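Local coordinates for tetratricopeptide TPR_2 repeat protein (Thermobaculum terrenum, PDB 5DJS) that is of unassigned function here but joins tetratricopeptide repeats to a GT-B-fold region of the glycosyl transferase family 41 type and carries a bound uridine-5'-diphosphate, at residues Asp145-Val150 / Phe256-Ala261; Asp138-Tyr143 / Thr274-Met279. The protein carries 1 engineered substitution. All blocks are in the same frame, centred on the assembly; numbering follows the deposited sequence.

Contact 1: residues Asp145-Val150 / Phe256-Ala261; sequences DPLTPV and FARRPA
Leu-147 lays its two methyl groups over one face of the Arg-258 guanidinium, with CD2 4.1 Å above the plane and over its centre. The arginine chain bends at chi3 (-101°), which turns its flat end beneath the leucine; its NE is held by the carbonyl O of Phe-254, in the helix that has just ended. Behind this overlap Leu-147 CB rests on Ala-257 CB at 4.1 Å, closing the apolar side of the contact. The next residue supplies the polar part. Thr-148 OG1 donates to Ala-257 O at 2.6 Å, reaching the oxygen in the carbonyl plane and on a lone pair, while Thr-148 CA brings a CH group to the same oxygen. Thr-148 CG2, anti to the backbone N, lies on the Arg-259 side, 3.5 Å from Arg-259 NH1. Helix 253-257 ends here: Arg-259 leaves helical geometry with a positive phi of 54°, and the carbonyls of Ala-257 and Arg-258 meet the loop that follows helix 129-143 on its way to the first strand of the Rossmann-like parallel sheet. Pro-149 sets its CD 3.2 Å from Arg-258 O and packs its ring carbons on Arg-259 CB. From there the arginine runs extended from CG to NE, and Arg-259 NH1 bonds to Pro-149 O at 3.1 Å, with the N-H...O angle at 152° and the oxygen at the guanidinium edge, close to its plane. Arg-259 NH2 forms a salt bridge with Asp-280 OD1, which helps fix the rotation of the group.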
loop_
_atom_site.group_PDB
_atom_site.type_symbol
_atom_site.label_atom_id
_atom_site.label_comp_id
_atom_site.label_asym_id
_atom_site.label_seq_id
_atom_site.Cartn_x
_atom_site.Cartn_y
_atom_site.Cartn_z
ATOM N N ASP A 145 13.799 18.364 3.085
ATOM C CA ASP A 145 14.900 18.805 3.957
ATOM C C ASP A 145 15.119 20.330 4.053
ATOM O O ASP A 145 15.533 20.814 5.103
ATOM C CB ASP A 145 16.208 18.095 3.578
ATOM C CG ASP A 145 16.177 16.586 3.869
ATOM O OD1 ASP A 145 15.149 16.066 4.383
ATOM O OD2 ASP A 145 17.193 15.916 3.579
ATOM N N PRO A 146 14.849 21.091 2.971
ATOM C CA PRO A 146 14.865 22.555 3.092
ATOM C C PRO A 146 13.950 23.117 4.174
ATOM O O PRO A 146 14.302 24.111 4.805
ATOM C CB PRO A 146 14.399 23.019 1.706
ATOM C CG PRO A 146 14.957 21.981 0.789
ATOM C CD PRO A 146 14.865 20.677 1.552
ATOM N N LEU A 147 12.802 22.479 4.388
ATOM C CA LEU A 147 11.842 22.903 5.415
ATOM C C LEU A 147 12.193 22.482 6.869
ATOM O O LEU A 147 11.593 22.994 7.821
ATOM C CB LEU A 147 10.448 22.372 5.061
ATOM C CG LEU A 147 9.819 22.848 3.748
ATOM C CD1 LEU A 147 8.572 22.049 3.410
ATOM C CD2 LEU A 147 9.466 24.326 3.830
ATOM N N THR A 148 13.156 21.574 7.041
ATOM C CA THR A 148 13.370 20.903 8.322
ATOM C C THR A 148 14.314 21.655 9.262
ATOM O O THR A 148 15.485 21.834 8.923
ATOM C CB THR A 148 13.921 19.462 8.098
ATOM O OG1 THR A 148 13.054 18.738 7.216
ATOM C CG2 THR A 148 14.039 18.701 9.420
ATOM N N PRO A 149 13.827 22.052 10.463
ATOM C CA PRO A 149 14.748 22.626 11.446
ATOM C C PRO A 149 15.534 21.533 12.164
ATOM O O PRO A 149 15.260 20.339 11.976
ATOM C CB PRO A 149 13.810 23.338 12.418
ATOM C CG PRO A 149 12.591 22.481 12.427
ATOM C CD PRO A 149 12.470 21.903 11.035
ATOM N N VAL A 150 16.483 21.950 12.995
ATOM C CA VAL A 150 17.309 21.024 13.778
ATOM C C VAL A 150 16.413 20.454 14.902
ATOM O O VAL A 150 15.469 21.126 15.326
ATOM C CB VAL A 150 18.574 21.743 14.339
ATOM C CG1 VAL A 150 19.517 20.769 15.044
ATOM C CG2 VAL A 150 19.343 22.468 13.230
ATOM N N PHE A 256 5.249 16.970 8.039
ATOM C CA PHE A 256 6.326 16.278 8.790
ATOM C C PHE A 256 7.683 16.930 8.575
ATOM O O PHE A 256 8.511 16.953 9.470
ATOM C CB PHE A 256 6.449 14.794 8.396
ATOM C CG PHE A 256 5.442 13.899 9.061
ATOM C CD1 PHE A 256 4.124 13.844 8.602
ATOM C CD2 PHE A 256 5.804 13.114 10.143
ATOM C CE1 PHE A 256 3.191 13.030 9.205
ATOM C CE2 PHE A 256 4.872 12.294 10.756
ATOM C CZ PHE A 256 3.566 12.251 10.282
ATOM N N ALA A 257 7.910 17.441 7.374
ATOM C CA ALA A 257 9.181 18.049 7.015
ATOM C C ALA A 257 9.567 19.196 7.942
ATOM O O ALA A 257 10.746 19.407 8.182
ATOM C CB ALA A 257 9.145 18.524 5.567
ATOM N N ARG A 258 8.569 19.909 8.472
ATOM C CA ARG A 258 8.794 21.059 9.364
ATOM C C ARG A 258 9.069 20.715 10.841
ATOM O O ARG A 258 9.340 21.619 11.627
ATOM C CB ARG A 258 7.611 22.028 9.258
ATOM C CG ARG A 258 7.793 23.067 8.170
ATOM C CD ARG A 258 6.466 23.660 7.726
ATOM N NE ARG A 258 6.052 23.046 6.467
ATOM C CZ ARG A 258 5.690 23.692 5.357
ATOM N NH1 ARG A 258 5.631 25.027 5.305
ATOM N NH2 ARG A 258 5.356 22.982 4.278
ATOM N N ARG A 259 9.039 19.427 11.197
ATOM C CA ARG A 259 9.156 18.954 12.589
ATOM C C ARG A 259 8.146 19.577 13.566
ATOM O O ARG A 259 8.548 20.143 14.574
ATOM C CB ARG A 259 10.587 19.134 13.135
ATOM C CG ARG A 259 11.599 18.216 12.497
ATOM C CD ARG A 259 12.753 17.913 13.424
ATOM N NE ARG A 259 13.301 16.586 13.136
ATOM C CZ ARG A 259 14.499 16.323 12.610
ATOM N NH1 ARG A 259 15.361 17.289 12.287
ATOM N NH2 ARG A 259 14.854 15.054 12.415
ATOM N N PRO A 260 6.831 19.460 13.284
ATOM C CA PRO A 260 5.832 19.962 14.246
ATOM C C PRO A 260 5.798 19.189 15.568
ATOM O O PRO A 260 5.271 19.701 16.567
ATOM C CB PRO A 260 4.506 19.814 13.489
ATOM C CG PRO A 260 4.778 18.777 12.456
ATOM C CD PRO A 260 6.194 19.007 12.040
ATOM N N ALA A 261 6.331 17.966 15.555
ATOM C CA ALA A 261 6.457 17.138 16.743
ATOM C C ALA A 261 7.912 16.702 16.916
ATOM O O ALA A 261 8.627 16.507 15.917
ATOM C CB ALA A 261 5.562 15.919 16.620
#

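Contact 2: residues Asp138-Tyr143 / Thr274-Met279; sequences DWARRY and TGMRAM
Ala-140 and Met-276 bring the two backbones closest, with 5.2 Å between their CA atoms, where the last turns of helix 129-143 face a loop without regular structure. That loop bends tightly: the backbone N of Met-276 donates to Thr-274 OG1 at 3.3 Å, an ST turn, and Glu-299 also bonds this hydroxyl. Gly-275, with positive phi (89°), presents its carbonyl to the helix, and Ala-140 CB packs against that carbonyl and against Met-276 CA, the latter at 3.9 Å. Beside it, Trp-139 holds CG anti to the backbone N (chi1 180°), carrying the CE3-CZ3 edge of the indole to the loop. Met-276 CG lies in the ring plane at the edge, 3.8 Å from Trp-139 CZ3, and its sulfur continues past the same edge as a Met-aromatic contact, SD standing 5.4 Å from the centroid of the six-membered ring. Thr-274 O approaches the benzo part obliquely. The indole NE1 is bonded to His-111 O, and His-247 meets the ring edge-to-face. The contact is thus buried between helix 111-120, which touches Trp-139, and helix 253-257, where Leu-253 packs on Met-276, with the loop leading on into strand 281-285.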
loop_
_atom_site.group_PDB
_atom_site.type_symbol
_atom_site.label_atom_id
_atom_site.label_comp_id
_atom_site.label_asym_id
_atom_site.label_seq_id
_atom_site.Cartn_x
_atom_site.Cartn_y
_atom_site.Cartn_z
ATOM N N ASP A 138 17.153 12.137 -3.211
ATOM C CA ASP A 138 17.020 13.226 -4.196
ATOM C C ASP A 138 15.719 13.978 -3.988
ATOM O O ASP A 138 15.721 15.187 -3.955
ATOM C CB ASP A 138 17.099 12.698 -5.638
ATOM C CG ASP A 138 17.515 13.773 -6.643
ATOM O OD1 ASP A 138 16.642 14.455 -7.213
ATOM O OD2 ASP A 138 18.730 13.911 -6.888
ATOM N N TRP A 139 14.625 13.239 -3.812
ATOM C CA TRP A 139 13.305 13.811 -3.532
ATOM C C TRP A 139 13.329 14.665 -2.279
ATOM O O TRP A 139 12.901 15.817 -2.298
ATOM C CB TRP A 139 12.282 12.680 -3.355
ATOM C CG TRP A 139 10.881 13.091 -3.060
ATOM C CD1 TRP A 139 9.917 13.405 -3.954
ATOM C CD2 TRP A 139 10.280 13.176 -1.775
ATOM N NE1 TRP A 139 8.732 13.692 -3.315
ATOM C CE2 TRP A 139 8.932 13.564 -1.968
ATOM C CE3 TRP A 139 10.748 12.967 -0.469
ATOM C CZ2 TRP A 139 8.047 13.748 -0.904
ATOM C CZ3 TRP A 139 9.855 13.140 0.597
ATOM C CH2 TRP A 139 8.526 13.532 0.369
ATOM N N ALA A 140 13.827 14.071 -1.197
ATOM C CA ALA A 140 13.847 14.696 0.123
ATOM C C ALA A 140 14.615 15.991 0.083
ATOM O O ALA A 140 14.125 17.025 0.548
ATOM C CB ALA A 140 14.476 13.758 1.146
ATOM N N ARG A 141 15.815 15.926 -0.479
ATOM C CA ARG A 141 16.674 17.107 -0.634
ATOM C C ARG A 141 15.955 18.255 -1.349
ATOM O O ARG A 141 16.111 19.406 -0.969
ATOM C CB ARG A 141 17.955 16.735 -1.386
ATOM C CG ARG A 141 19.125 17.675 -1.149
ATOM C CD ARG A 141 20.208 17.502 -2.205
ATOM N NE ARG A 141 19.660 17.669 -3.566
ATOM C CZ ARG A 141 19.626 16.739 -4.530
ATOM N NH1 ARG A 141 20.146 15.521 -4.360
ATOM N NH2 ARG A 141 19.070 17.043 -5.700
ATOM N N ARG A 142 15.162 17.925 -2.363
ATOM C CA ARG A 142 14.448 18.920 -3.154
ATOM C C ARG A 142 13.268 19.536 -2.417
ATOM O O ARG A 142 13.110 20.754 -2.439
ATOM C CB ARG A 142 13.953 18.312 -4.472
ATOM C CG ARG A 142 15.063 18.045 -5.474
ATOM C CD ARG A 142 14.536 17.416 -6.753
ATOM N NE ARG A 142 15.646 16.903 -7.547
ATOM C CZ ARG A 142 16.482 17.639 -8.282
ATOM N NH1 ARG A 142 16.350 18.961 -8.365
ATOM N NH2 ARG A 142 17.468 17.035 -8.952
ATOM N N TYR A 143 12.441 18.695 -1.783
ATOM C CA TYR A 143 11.106 19.106 -1.304
ATOM C C TYR A 143 10.865 19.069 0.207
ATOM O O TYR A 143 9.893 19.658 0.685
ATOM C CB TYR A 143 10.034 18.269 -2.015
ATOM C CG TYR A 143 10.180 18.287 -3.518
ATOM C CD1 TYR A 143 10.172 19.497 -4.224
ATOM C CD2 TYR A 143 10.357 17.106 -4.238
ATOM C CE1 TYR A 143 10.327 19.519 -5.608
ATOM C CE2 TYR A 143 10.511 17.120 -5.612
ATOM C CZ TYR A 143 10.500 18.314 -6.293
ATOM O OH TYR A 143 10.658 18.243 -7.650
ATOM N N THR A 274 11.536 7.070 3.693
ATOM C CA THR A 274 10.974 8.305 3.153
ATOM C C THR A 274 12.047 9.158 2.464
ATOM O O THR A 274 11.721 10.016 1.639
ATOM C CB THR A 274 10.359 9.178 4.256
ATOM O OG1 THR A 274 11.340 9.421 5.286
ATOM C CG2 THR A 274 9.116 8.506 4.849
ATOM N N GLY A 275 13.309 8.945 2.858
ATOM C CA GLY A 275 14.435 9.716 2.383
ATOM C C GLY A 275 14.712 10.960 3.209
ATOM O O GLY A 275 15.750 11.613 2.999
ATOM N N MET A 276 13.821 11.269 4.161
ATOM C CA MET A 276 13.803 12.566 4.845
ATOM C C MET A 276 14.683 12.578 6.095
ATOM O O MET A 276 14.746 11.586 6.814
ATOM C CB MET A 276 12.370 12.915 5.261
ATOM C CG MET A 276 11.401 13.077 4.111
ATOM S SD MET A 276 9.683 13.154 4.656
ATOM C CE MET A 276 9.667 14.705 5.551
ATOM N N ARG A 277 15.329 13.720 6.359
ATOM C CA ARG A 277 15.965 13.998 7.664
ATOM C C ARG A 277 14.917 14.137 8.770
ATOM O O ARG A 277 15.140 13.669 9.887
ATOM C CB ARG A 277 16.773 15.303 7.636
ATOM C CG ARG A 277 18.045 15.285 6.808
ATOM C CD ARG A 277 18.750 16.637 6.875
ATOM N NE ARG A 277 19.966 16.583 7.690
ATOM C CZ ARG A 277 21.196 16.288 7.240
ATOM N NH1 ARG A 277 21.427 16.009 5.951
ATOM N NH2 ARG A 277 22.223 16.274 8.093
ATOM N N ALA A 278 13.796 14.794 8.447
ATOM C CA ALA A 278 12.705 15.063 9.399
ATOM C C ALA A 278 12.006 13.833 10.000
ATOM O O ALA A 278 11.366 13.946 11.056
ATOM C CB ALA A 278 11.660 15.960 8.757
ATOM N N MET A 279 12.099 12.680 9.337
ATOM C CA MET A 279 11.546 11.442 9.889
ATOM C C MET A 279 12.598 10.772 10.779
ATOM O O MET A 279 13.685 10.410 10.325
ATOM C CB MET A 279 11.085 10.514 8.773
ATOM C CG MET A 279 10.097 9.445 9.215
ATOM S SD MET A 279 8.480 10.060 9.755
ATOM C CE MET A 279 7.827 10.792 8.251
#

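In the fold
Contacts 1 and 2 lie with their centres about 10 Å apart on the same side of the chain's centre, contact 2 buried and contact 1 at the surface. In chain order the segments run 138-143, 145-150, 256-261 and 274-279, so contact 1 is nested inside the loop closed by contact 2. They join directly: Asp-145 N probably bonds to Ala-140 O, and Asp-145 OD1 to Arg-277 N. Together they hold the end of helix 129-143 and its following loop against the two successive connections that link strands 240-243, 263-266 and 281-285, neighbours in one parallel sheet of the GT-B-type fold.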